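Local atomic coordinates of envelope glycoprotein (Thogoto virus, PDB entry 5XEA), a protein that probably attaches the virus to its host-cell receptor and later induces fusion of the viral and host membranes. Residues 70-75 with 184-189; 121-126 with 439-444; 149-154 with 240-245. One frame throughout, in Å; residues are numbered along the deposited sequence.

Interaction 1 of 3, residues 70-75 with 184-189; sequences LLHYPP and EKDFSY. With NAG (2-acetamido-2-deoxy-beta-D-glucopyranose), chain E.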
loop_
_atom_site.group_PDB
_atom_site.type_symbol
_atom_site.label_atom_id
_atom_site.label_comp_id
_atom_site.label_asym_id
_atom_site.label_seq_id
_atom_site.Cartn_x
_atom_site.Cartn_y
_atom_site.Cartn_z
ATOM N N LEU B 70 26.663 -30.797 -6.807
ATOM C CA LEU B 70 25.293 -30.815 -7.290
ATOM C C LEU B 70 25.302 -30.719 -8.804
ATOM O O LEU B 70 26.076 -29.952 -9.382
ATOM C CB LEU B 70 24.492 -29.641 -6.710
ATOM C CG LEU B 70 24.281 -29.630 -5.202
ATOM C CD1 LEU B 70 23.847 -28.221 -4.734
ATOM C CD2 LEU B 70 23.266 -30.733 -4.790
ATOM N N LEU B 71 24.412 -31.474 -9.443
ATOM C CA LEU B 71 24.261 -31.446 -10.893
ATOM C C LEU B 71 22.802 -31.174 -11.220
ATOM O O LEU B 71 21.922 -31.919 -10.780
ATOM C CB LEU B 71 24.719 -32.778 -11.507
ATOM C CG LEU B 71 26.180 -33.119 -11.275
ATOM C CD1 LEU B 71 26.481 -34.514 -11.801
ATOM C CD2 LEU B 71 27.077 -32.082 -11.940
ATOM N N HIS B 72 22.537 -30.116 -11.976
ATOM C CA HIS B 72 21.158 -29.732 -12.278
ATOM C C HIS B 72 20.625 -30.491 -13.488
ATOM O O HIS B 72 21.319 -30.609 -14.499
ATOM C CB HIS B 72 21.076 -28.237 -12.526
ATOM C CG HIS B 72 21.514 -27.428 -11.352
ATOM N ND1 HIS B 72 21.054 -27.674 -10.075
ATOM C CD2 HIS B 72 22.386 -26.395 -11.253
ATOM C CE1 HIS B 72 21.615 -26.816 -9.240
ATOM N NE2 HIS B 72 22.422 -26.026 -9.930
ATOM N N TYR B 73 19.397 -31.004 -13.379
ATOM C CA TYR B 73 18.701 -31.659 -14.487
ATOM C C TYR B 73 17.306 -31.061 -14.637
ATOM O O TYR B 73 16.299 -31.750 -14.440
ATOM C CB TYR B 73 18.601 -33.172 -14.277
ATOM C CG TYR B 73 19.929 -33.889 -14.249
ATOM C CD1 TYR B 73 20.418 -34.537 -15.383
ATOM C CD2 TYR B 73 20.691 -33.934 -13.082
ATOM C CE1 TYR B 73 21.637 -35.203 -15.359
ATOM C CE2 TYR B 73 21.898 -34.574 -13.055
ATOM C CZ TYR B 73 22.373 -35.215 -14.194
ATOM O OH TYR B 73 23.589 -35.870 -14.151
ATOM N N PRO B 74 17.210 -29.783 -14.987
ATOM C CA PRO B 74 15.902 -29.147 -15.090
ATOM C C PRO B 74 15.031 -29.900 -16.078
ATOM O O PRO B 74 15.535 -30.401 -17.091
ATOM C CB PRO B 74 16.236 -27.737 -15.601
ATOM C CG PRO B 74 17.525 -27.932 -16.337
ATOM C CD PRO B 74 18.285 -28.922 -15.511
ATOM N N PRO B 75 13.730 -30.028 -15.809
ATOM C CA PRO B 75 12.867 -30.789 -16.724
ATOM C C PRO B 75 12.756 -30.113 -18.080
ATOM O O PRO B 75 12.784 -28.888 -18.199
ATOM C CB PRO B 75 11.513 -30.827 -16.002
ATOM C CG PRO B 75 11.542 -29.640 -15.071
ATOM C CD PRO B 75 12.976 -29.438 -14.680
ATOM N N GLU B 184 16.419 -22.395 -16.243
ATOM C CA GLU B 184 17.401 -21.592 -15.524
ATOM C C GLU B 184 17.921 -22.396 -14.340
ATOM O O GLU B 184 17.194 -22.610 -13.368
ATOM C CB GLU B 184 16.773 -20.273 -15.071
ATOM C CG GLU B 184 17.761 -19.271 -14.524
ATOM C CD GLU B 184 17.114 -17.913 -14.286
ATOM O OE1 GLU B 184 15.922 -17.752 -14.641
ATOM O OE2 GLU B 184 17.799 -17.014 -13.746
ATOM N N LYS B 185 19.173 -22.845 -14.430
ATOM C CA LYS B 185 19.855 -23.617 -13.382
ATOM C C LYS B 185 19.062 -24.899 -13.155
ATOM O O LYS B 185 18.991 -25.713 -14.090
ATOM C CB LYS B 185 20.047 -22.718 -12.158
ATOM C CG LYS B 185 20.731 -21.407 -12.419
ATOM C CD LYS B 185 21.429 -20.939 -11.166
ATOM C CE LYS B 185 21.944 -19.521 -11.253
ATOM N NZ LYS B 185 20.819 -18.540 -11.070
ATOM N N ASP B 186 18.460 -25.117 -11.980
ATOM C CA ASP B 186 17.722 -26.326 -11.649
ATOM C C ASP B 186 16.254 -26.283 -12.069
ATOM O O ASP B 186 15.611 -27.339 -12.106
ATOM C CB ASP B 186 17.827 -26.556 -10.135
ATOM C CG ASP B 186 17.320 -25.366 -9.315
ATOM O OD1 ASP B 186 17.488 -24.196 -9.756
ATOM O OD2 ASP B 186 16.731 -25.616 -8.223
ATOM N N PHE B 187 15.726 -25.101 -12.399
ATOM C CA PHE B 187 14.317 -24.882 -12.671
ATOM C C PHE B 187 14.055 -24.794 -14.169
ATOM O O PHE B 187 14.861 -24.262 -14.937
ATOM C CB PHE B 187 13.827 -23.582 -12.003
ATOM C CG PHE B 187 13.110 -23.795 -10.695
ATOM C CD1 PHE B 187 11.746 -23.995 -10.660
ATOM C CD2 PHE B 187 13.809 -23.808 -9.500
ATOM C CE1 PHE B 187 11.077 -24.190 -9.450
ATOM C CE2 PHE B 187 13.156 -24.015 -8.288
ATOM C CZ PHE B 187 11.794 -24.206 -8.266
ATOM N N SER B 188 12.897 -25.302 -14.568
ATOM C CA SER B 188 12.260 -24.865 -15.804
ATOM C C SER B 188 10.890 -24.279 -15.485
ATOM O O SER B 188 10.263 -24.637 -14.482
ATOM C CB SER B 188 12.135 -26.018 -16.811
ATOM O OG SER B 188 13.422 -26.510 -17.159
ATOM N N TYR B 189 10.434 -23.377 -16.350
ATOM C CA TYR B 189 9.194 -22.641 -16.161
ATOM C C TYR B 189 8.352 -22.705 -17.425
ATOM O O TYR B 189 8.855 -22.483 -18.532
ATOM C CB TYR B 189 9.448 -21.171 -15.832
ATOM C CG TYR B 189 10.399 -20.936 -14.690
ATOM C CD1 TYR B 189 9.927 -20.688 -13.410
ATOM C CD2 TYR B 189 11.765 -20.941 -14.901
ATOM C CE1 TYR B 189 10.803 -20.460 -12.350
ATOM C CE2 TYR B 189 12.660 -20.718 -13.840
ATOM C CZ TYR B 189 12.165 -20.477 -12.574
ATOM O OH TYR B 189 13.054 -20.260 -11.546
HETATM C C1 NAG E . 14.937 -11.494 -14.794
HETATM C C2 NAG E . 16.280 -11.283 -15.505
HETATM C C3 NAG E . 16.289 -11.970 -16.877
HETATM C C4 NAG E . 15.840 -13.422 -16.778
HETATM C C5 NAG E . 14.478 -13.453 -16.084
HETATM C C6 NAG E . 13.923 -14.835 -15.839
HETATM C C7 NAG E . 17.428 -9.205 -14.882
HETATM C C8 NAG E . 17.588 -7.747 -15.172
HETATM N N2 NAG E . 16.554 -9.862 -15.651
HETATM O O3 NAG E . 17.596 -11.890 -17.438
HETATM O O4 NAG E . 15.787 -13.973 -18.092
HETATM O O5 NAG E . 14.609 -12.865 -14.787
HETATM O O6 NAG E . 14.486 -15.400 -14.664
HETATM O O7 NAG E . 18.063 -9.767 -13.993
#
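The imidazole of His-72 overlaps the backbone at Asp-186, whose N lies 3.9 Å above one ring face, offset toward the rim. Its ND1 comes within 3.4 Å of Asp-186 CB, but it hydrogen-bonds to Thr-48 OG1, which fixes the ring, while the Asp-186 carboxylate, its plane 45° from the ring, stays apart. Pro-74 rests its pyrrolidine on the turn carbonyls: CG is 3.5 Å from Lys-185 O, and its CA makes a CA-H...O contact to Asp-186 O. Farther along, the hydroxyl of Ser-188 donates to Pro-75 O at 2.7 Å from OG, arriving in the carbonyl plane. With chi1 at -61°, OG stands beside its own backbone N; Thr-183 OG1 is a second hydrogen-bond partner. Residues 184-187 form a type II' turn, the tight link of a beta-hairpin, and at its start Glu-184 OE1 accepts a 2.8 Å bond from O6 of the N-acetylglucosamine. The hairpin 180-192 and the end of strand 65-72 both bond to strand 40-56, through Arg-47 and its neighbours, while helix 77-86 packs on Pro-75 and Ser-188 through Leu-80, and helix 421-437 packs on Phe-187.

Interaction 2 of 3, residues 121-126 with 439-444; sequences ELVRRD and YTKNGG
Asp-126 and Asn-442 meet through two bonds, their carboxylate and amide planes turned 42° apart. Asn-442 ND2 donates to Asp-126 OD1 in the plane of its own amide; the modelled 2.5 Å is shorter than expected and its exact length doubtful. Asn-442 OD1 takes the backbone N of Asp-126 on a lone pair at 2.9 Å. One side-chain amide therefore reads both the main chain and the side chain of the aspartate. The carboxylate is folded back between its backbone N and carbonyl carbon (chi1 58°), which brings OD1 to the amide; Thr-440 OG1 lies 3.2 Å from Asp-126 OD1 and also near Asn-442 OD1, and either oxygen could take its proton.

Arg-125 reaches across in an extended chain, its guanidinium almost perpendicular to the Asn-442 amide. NH1 enters the curl of residues 441-443, bonding Gly-443 O at 2.8 Å from above the carbonyl plane and, weakly, Lys-441 O, whereas NH2 forms a salt bridge with Asp-97. Gly-443 is poorly ordered, so its bond is less certain. A backbone bond from Lys-441 N to Arg-124 O (2.9 Å) joins the two segments. Arg-124 lays its guanidinium face over Thr-440 N and passes its NH1 to Met-437 O; its buried NE has no partner in the model. On the other flank Lys-441 crosses Val-123 at about a right angle, CG to CG1, then bends so that NZ bonds Tyr-439 O and shares a water with Arg-124 N.

The contact lies at a subunit interface, where the Tyr-439 ring meets Trp-50 of the third subunit edge-to-face. Within its own chain it ties the tail leaving helix 421-437 to the loop between strands 115-117 and 133-156, beside Trp-50 of strand 40-56.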
loop_
_atom_site.group_PDB
_atom_site.type_symbol
_atom_site.label_atom_id
_atom_site.label_comp_id
_atom_site.label_asym_id
_atom_site.label_seq_id
_atom_site.Cartn_x
_atom_site.Cartn_y
_atom_site.Cartn_z
ATOM N N GLU B 121 13.275 -34.756 -1.613
ATOM C CA GLU B 121 14.428 -34.006 -1.130
ATOM C C GLU B 121 15.638 -34.935 -1.037
ATOM O O GLU B 121 15.504 -36.126 -0.736
ATOM C CB GLU B 121 14.149 -33.367 0.231
ATOM C CG GLU B 121 15.242 -32.388 0.680
ATOM C CD GLU B 121 15.492 -31.264 -0.344
ATOM O OE1 GLU B 121 16.476 -31.361 -1.104
ATOM O OE2 GLU B 121 14.709 -30.283 -0.394
ATOM N N LEU B 122 16.812 -34.390 -1.316
ATOM C CA LEU B 122 18.029 -35.187 -1.336
ATOM C C LEU B 122 18.675 -35.174 0.042
ATOM O O LEU B 122 18.370 -34.332 0.876
ATOM C CB LEU B 122 19.009 -34.670 -2.396
ATOM C CG LEU B 122 19.591 -33.252 -2.352
ATOM C CD1 LEU B 122 20.726 -33.068 -1.353
ATOM C CD2 LEU B 122 20.070 -32.892 -3.766
ATOM N N VAL B 123 19.547 -36.148 0.276
ATOM C CA VAL B 123 20.407 -36.216 1.450
ATOM C C VAL B 123 21.819 -35.952 0.961
ATOM O O VAL B 123 22.231 -36.504 -0.062
ATOM C CB VAL B 123 20.327 -37.590 2.143
ATOM C CG1 VAL B 123 21.200 -37.612 3.399
ATOM C CG2 VAL B 123 18.894 -37.933 2.507
ATOM N N ARG B 124 22.550 -35.089 1.654
ATOM C CA ARG B 124 23.918 -34.779 1.255
ATOM C C ARG B 124 24.861 -35.742 1.965
ATOM O O ARG B 124 24.999 -35.683 3.184
ATOM C CB ARG B 124 24.285 -33.341 1.583
ATOM C CG ARG B 124 25.782 -33.094 1.363
ATOM C CD ARG B 124 26.156 -31.700 1.782
ATOM N NE ARG B 124 27.572 -31.459 1.595
ATOM C CZ ARG B 124 28.163 -30.306 1.873
ATOM N NH1 ARG B 124 27.445 -29.290 2.337
ATOM N NH2 ARG B 124 29.465 -30.168 1.687
ATOM N N ARG B 125 25.506 -36.627 1.211
ATOM C CA ARG B 125 26.407 -37.620 1.800
ATOM C C ARG B 125 27.634 -37.776 0.910
ATOM O O ARG B 125 27.504 -37.851 -0.318
ATOM C CB ARG B 125 25.690 -38.971 1.971
ATOM C CG ARG B 125 26.490 -40.039 2.710
ATOM C CD ARG B 125 25.598 -41.222 3.110
ATOM N NE ARG B 125 26.372 -42.302 3.724
ATOM C CZ ARG B 125 26.564 -42.438 5.033
ATOM N NH1 ARG B 125 26.034 -41.560 5.879
ATOM N NH2 ARG B 125 27.280 -43.452 5.502
ATOM N N ASP B 126 28.823 -37.805 1.513
ATOM C CA ASP B 126 30.050 -38.056 0.745
ATOM C C ASP B 126 30.983 -39.015 1.489
ATOM O O ASP B 126 32.193 -38.797 1.594
ATOM C CB ASP B 126 30.764 -36.753 0.385
ATOM C CG ASP B 126 31.140 -35.918 1.596
ATOM O OD1 ASP B 126 31.038 -36.411 2.745
ATOM O OD2 ASP B 126 31.556 -34.756 1.380
ATOM N N TYR B 439 24.992 -29.445 6.316
ATOM C CA TYR B 439 26.130 -30.294 6.671
ATOM C C TYR B 439 25.947 -31.666 6.035
ATOM O O TYR B 439 24.832 -32.075 5.693
ATOM C CB TYR B 439 26.317 -30.411 8.199
ATOM C CG TYR B 439 25.059 -30.824 8.941
ATOM C CD1 TYR B 439 24.802 -32.161 9.204
ATOM C CD2 TYR B 439 24.128 -29.880 9.365
ATOM C CE1 TYR B 439 23.660 -32.561 9.863
ATOM C CE2 TYR B 439 22.954 -30.272 10.042
ATOM C CZ TYR B 439 22.737 -31.612 10.290
ATOM O OH TYR B 439 21.607 -32.048 10.945
ATOM N N THR B 440 27.065 -32.365 5.859
ATOM C CA THR B 440 27.029 -33.703 5.305
ATOM C C THR B 440 26.556 -34.700 6.364
ATOM O O THR B 440 26.829 -34.560 7.561
ATOM C CB THR B 440 28.410 -34.077 4.764
ATOM O OG1 THR B 440 28.300 -35.245 3.946
ATOM C CG2 THR B 440 29.388 -34.364 5.918
ATOM N N LYS B 441 25.808 -35.700 5.920
ATOM C CA LYS B 441 25.261 -36.709 6.822
ATOM C C LYS B 441 26.057 -37.999 6.606
ATOM O O LYS B 441 25.607 -38.923 5.929
ATOM C CB LYS B 441 23.738 -36.910 6.570
ATOM C CG LYS B 441 22.938 -35.608 6.303
ATOM C CD LYS B 441 22.491 -34.905 7.575
ATOM C CE LYS B 441 21.550 -33.697 7.269
ATOM N NZ LYS B 441 22.220 -32.625 6.459
ATOM N N ASN B 442 27.263 -38.051 7.180
ATOM C CA ASN B 442 28.223 -39.124 6.907
ATOM C C ASN B 442 28.296 -40.196 7.989
ATOM O O ASN B 442 29.230 -41.006 7.970
ATOM C CB ASN B 442 29.627 -38.551 6.689
ATOM C CG ASN B 442 29.785 -37.903 5.332
ATOM O OD1 ASN B 442 28.926 -38.049 4.449
ATOM N ND2 ASN B 442 30.889 -37.185 5.149
ATOM N N GLY B 443 27.359 -40.224 8.931
ATOM C CA GLY B 443 27.248 -41.369 9.821
ATOM C C GLY B 443 26.288 -42.372 9.208
ATOM O O GLY B 443 25.357 -41.955 8.521
ATOM N N GLY B 444 26.487 -43.677 9.418
ATOM C CA GLY B 444 27.589 -44.240 10.184
ATOM C C GLY B 444 27.705 -45.748 9.979
ATOM O O GLY B 444 27.066 -46.540 10.685
HETATM O O HOH W 1 21.169 -33.677 3.734
#

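Interaction 3 of 3, residues 149-154 with 240-245; sequences VFFNLQ and HQYACY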
loop_
_atom_site.group_PDB
_atom_site.type_symbol
_atom_site.label_atom_id
_atom_site.label_comp_id
_atom_site.label_asym_id
_atom_site.label_seq_id
_atom_site.Cartn_x
_atom_site.Cartn_y
_atom_site.Cartn_z
ATOM N N VAL B 149 -0.895 -17.010 -11.679
ATOM C CA VAL B 149 -0.231 -15.734 -11.456
ATOM C C VAL B 149 -0.945 -14.654 -12.266
ATOM O O VAL B 149 -1.360 -14.895 -13.408
ATOM C CB VAL B 149 1.264 -15.797 -11.822
ATOM C CG1 VAL B 149 2.040 -16.804 -10.891
ATOM C CG2 VAL B 149 1.427 -16.141 -13.283
ATOM N N PHE B 150 -1.092 -13.466 -11.680
ATOM C CA PHE B 150 -1.738 -12.389 -12.424
ATOM C C PHE B 150 -0.792 -11.863 -13.500
ATOM O O PHE B 150 0.411 -12.156 -13.508
ATOM C CB PHE B 150 -2.187 -11.245 -11.497
ATOM C CG PHE B 150 -1.049 -10.554 -10.753
ATOM C CD1 PHE B 150 -0.335 -9.519 -11.339
ATOM C CD2 PHE B 150 -0.733 -10.925 -9.456
ATOM C CE1 PHE B 150 0.690 -8.888 -10.642
ATOM C CE2 PHE B 150 0.271 -10.301 -8.758
ATOM C CZ PHE B 150 0.986 -9.285 -9.343
ATOM N N PHE B 151 -1.346 -11.076 -14.422
ATOM C CA PHE B 151 -0.569 -10.576 -15.546
ATOM C C PHE B 151 -1.123 -9.215 -15.945
ATOM O O PHE B 151 -2.128 -8.754 -15.406
ATOM C CB PHE B 151 -0.603 -11.565 -16.722
ATOM C CG PHE B 151 -1.994 -11.797 -17.280
ATOM C CD1 PHE B 151 -2.481 -11.014 -18.313
ATOM C CD2 PHE B 151 -2.813 -12.776 -16.745
ATOM C CE1 PHE B 151 -3.772 -11.216 -18.816
ATOM C CE2 PHE B 151 -4.088 -12.987 -17.228
ATOM C CZ PHE B 151 -4.575 -12.199 -18.267
ATOM N N ASN B 152 -0.424 -8.558 -16.871
ATOM C CA ASN B 152 -0.899 -7.351 -17.523
ATOM C C ASN B 152 -1.112 -7.630 -19.005
ATOM O O ASN B 152 -0.592 -8.609 -19.551
ATOM C CB ASN B 152 0.097 -6.192 -17.382
ATOM C CG ASN B 152 0.119 -5.598 -15.983
ATOM O OD1 ASN B 152 -0.870 -5.658 -15.239
ATOM N ND2 ASN B 152 1.252 -5.008 -15.623
ATOM N N LEU B 153 -1.886 -6.760 -19.651
ATOM C CA LEU B 153 -1.861 -6.660 -21.102
ATOM C C LEU B 153 -1.029 -5.450 -21.491
ATOM O O LEU B 153 -0.825 -4.537 -20.694
ATOM C CB LEU B 153 -3.273 -6.545 -21.689
ATOM C CG LEU B 153 -4.216 -7.750 -21.627
ATOM C CD1 LEU B 153 -5.521 -7.407 -22.376
ATOM C CD2 LEU B 153 -3.566 -9.021 -22.171
ATOM N N GLN B 154 -0.551 -5.443 -22.730
ATOM C CA GLN B 154 0.375 -4.400 -23.140
ATOM C C GLN B 154 0.385 -4.293 -24.655
ATOM O O GLN B 154 0.345 -5.308 -25.359
ATOM C CB GLN B 154 1.789 -4.692 -22.610
ATOM C CG GLN B 154 2.820 -3.639 -22.972
ATOM C CD GLN B 154 4.140 -3.827 -22.227
ATOM O OE1 GLN B 154 4.162 -4.038 -21.008
ATOM N NE2 GLN B 154 5.248 -3.752 -22.960
ATOM N N HIS B 240 -4.078 -0.618 -18.984
ATOM C CA HIS B 240 -4.129 -0.591 -17.530
ATOM C C HIS B 240 -4.431 -2.001 -17.047
ATOM O O HIS B 240 -5.521 -2.522 -17.299
ATOM C CB HIS B 240 -5.164 0.405 -17.002
ATOM C CG HIS B 240 -5.217 0.451 -15.513
ATOM N ND1 HIS B 240 -6.180 -0.211 -14.783
ATOM C CD2 HIS B 240 -4.393 1.034 -14.612
ATOM C CE1 HIS B 240 -5.963 -0.018 -13.494
ATOM N NE2 HIS B 240 -4.880 0.728 -13.363
ATOM N N GLN B 241 -3.459 -2.611 -16.357
ATOM C CA GLN B 241 -3.585 -3.973 -15.847
ATOM C C GLN B 241 -4.082 -4.929 -16.923
ATOM O O GLN B 241 -3.421 -5.087 -17.955
ATOM C CB GLN B 241 -4.479 -3.978 -14.601
ATOM C CG GLN B 241 -3.849 -3.093 -13.500
ATOM C CD GLN B 241 -4.407 -3.290 -12.105
ATOM O OE1 GLN B 241 -5.453 -3.906 -11.916
ATOM N NE2 GLN B 241 -3.684 -2.769 -11.107
ATOM N N TYR B 242 -5.238 -5.555 -16.707
ATOM C CA TYR B 242 -5.785 -6.573 -17.606
ATOM C C TYR B 242 -6.450 -6.018 -18.864
ATOM O O TYR B 242 -7.051 -6.805 -19.599
ATOM C CB TYR B 242 -6.820 -7.436 -16.874
ATOM C CG TYR B 242 -6.309 -8.088 -15.627
ATOM C CD1 TYR B 242 -5.387 -9.138 -15.690
ATOM C CD2 TYR B 242 -6.753 -7.670 -14.381
ATOM C CE1 TYR B 242 -4.910 -9.753 -14.524
ATOM C CE2 TYR B 242 -6.292 -8.269 -13.222
ATOM C CZ TYR B 242 -5.372 -9.305 -13.295
ATOM O OH TYR B 242 -4.938 -9.878 -12.124
ATOM N N ALA B 243 -6.402 -4.714 -19.132
ATOM C CA ALA B 243 -7.133 -4.133 -20.255
ATOM C C ALA B 243 -6.225 -3.223 -21.068
ATOM O O ALA B 243 -5.411 -2.479 -20.505
ATOM C CB ALA B 243 -8.351 -3.335 -19.778
ATOM N N CYS B 244 -6.353 -3.292 -22.390
ATOM C CA CYS B 244 -5.741 -2.311 -23.271
ATOM C C CYS B 244 -6.828 -1.542 -24.007
ATOM O O CYS B 244 -7.899 -2.076 -24.304
ATOM C CB CYS B 244 -4.796 -2.946 -24.279
ATOM S SG CYS B 244 -3.246 -3.525 -23.524
ATOM N N TYR B 245 -6.536 -0.281 -24.297
ATOM C CA TYR B 245 -7.477 0.619 -24.941
ATOM C C TYR B 245 -6.822 1.254 -26.155
ATOM O O TYR B 245 -5.610 1.495 -26.180
ATOM C CB TYR B 245 -7.966 1.720 -23.986
ATOM C CG TYR B 245 -8.680 1.193 -22.769
ATOM C CD1 TYR B 245 -10.057 1.053 -22.754
ATOM C CD2 TYR B 245 -7.970 0.824 -21.631
ATOM C CE1 TYR B 245 -10.711 0.563 -21.638
ATOM C CE2 TYR B 245 -8.620 0.338 -20.511
ATOM C CZ TYR B 245 -9.984 0.211 -20.523
ATOM O OH TYR B 245 -10.628 -0.275 -19.417
#
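Strands 152-154 and 243-245 run at 23° to each other, 6.1 Å apart at their closest, and one backbone bond joins Leu-153 N of the first to Gln-241 O (2.8 Å) in the turn that precedes the second. That type II' turn, residues 240-243, closes the hairpin of strands 237-240 and 243-247 and presents the carbonyl of Gln-241 to segment 149-154.

Tyr-242, from the same turn, makes the main aromatic contact. Its ring presents an edge to the face of Phe-151 in a T-shaped pair, centroids 5.3 Å apart and planes at 79°, with CD1 above the face near the rim. The chi1 of Phe-151, 62°, sets its ring between the backbone N and the carbonyl carbon, turned to receive that edge. Farther out on the tyrosine, CE1 lies 3.1 Å from Phe-151 O and the hydroxyl abuts CB of Phe-150, which sits at the ring edge close to its plane. Arg-414 makes a cation-pi contact with Tyr-242 and gives a hydrogen bond to Asn-152 OD1, which also lies 3.3 Å from Gln-241 CA.

On the other side of the backbone bond, Leu-153 points into the turn: CD1 reaches Tyr-242 O, and CB packs on Cys-244 SG at 3.5 Å. That sulfur is held by a disulfide to Cys-239 that joins the two hairpin strands right next to the turn.

The contact brings together two antiparallel sheets. Strand 133-156 pairs with strand 159-165 in one, through Asn-152 and Gln-154, and strand 243-247 pairs with strand 24-35 in the other, whose Thr-35 packs against both Phe-151 and Leu-153.

In the fold
Interactions 1 and 2 lie on the same side of the chain's centre, their centres about 21 Å apart, and meet where Leu-70 CD2 packs on Leu-122 CD2 at 4.0 Å. Strand 40-56 and helix 421-437 flank both, and Leu-70 N makes a weak hydrogen bond with Tyr-439 OH of a neighbouring subunit. Interaction 3 lies nearer the middle of this elongated chain, its centre about 30 Å from that of interaction 1 and about 47 Å from that of interaction 2. It nevertheless reaches the same large sheet as interaction 1, through strand 133-156. An N-acetylglucosamine bonds Glu-184 in interaction 1; another lies about 9 Å from the Cys-244 side chain.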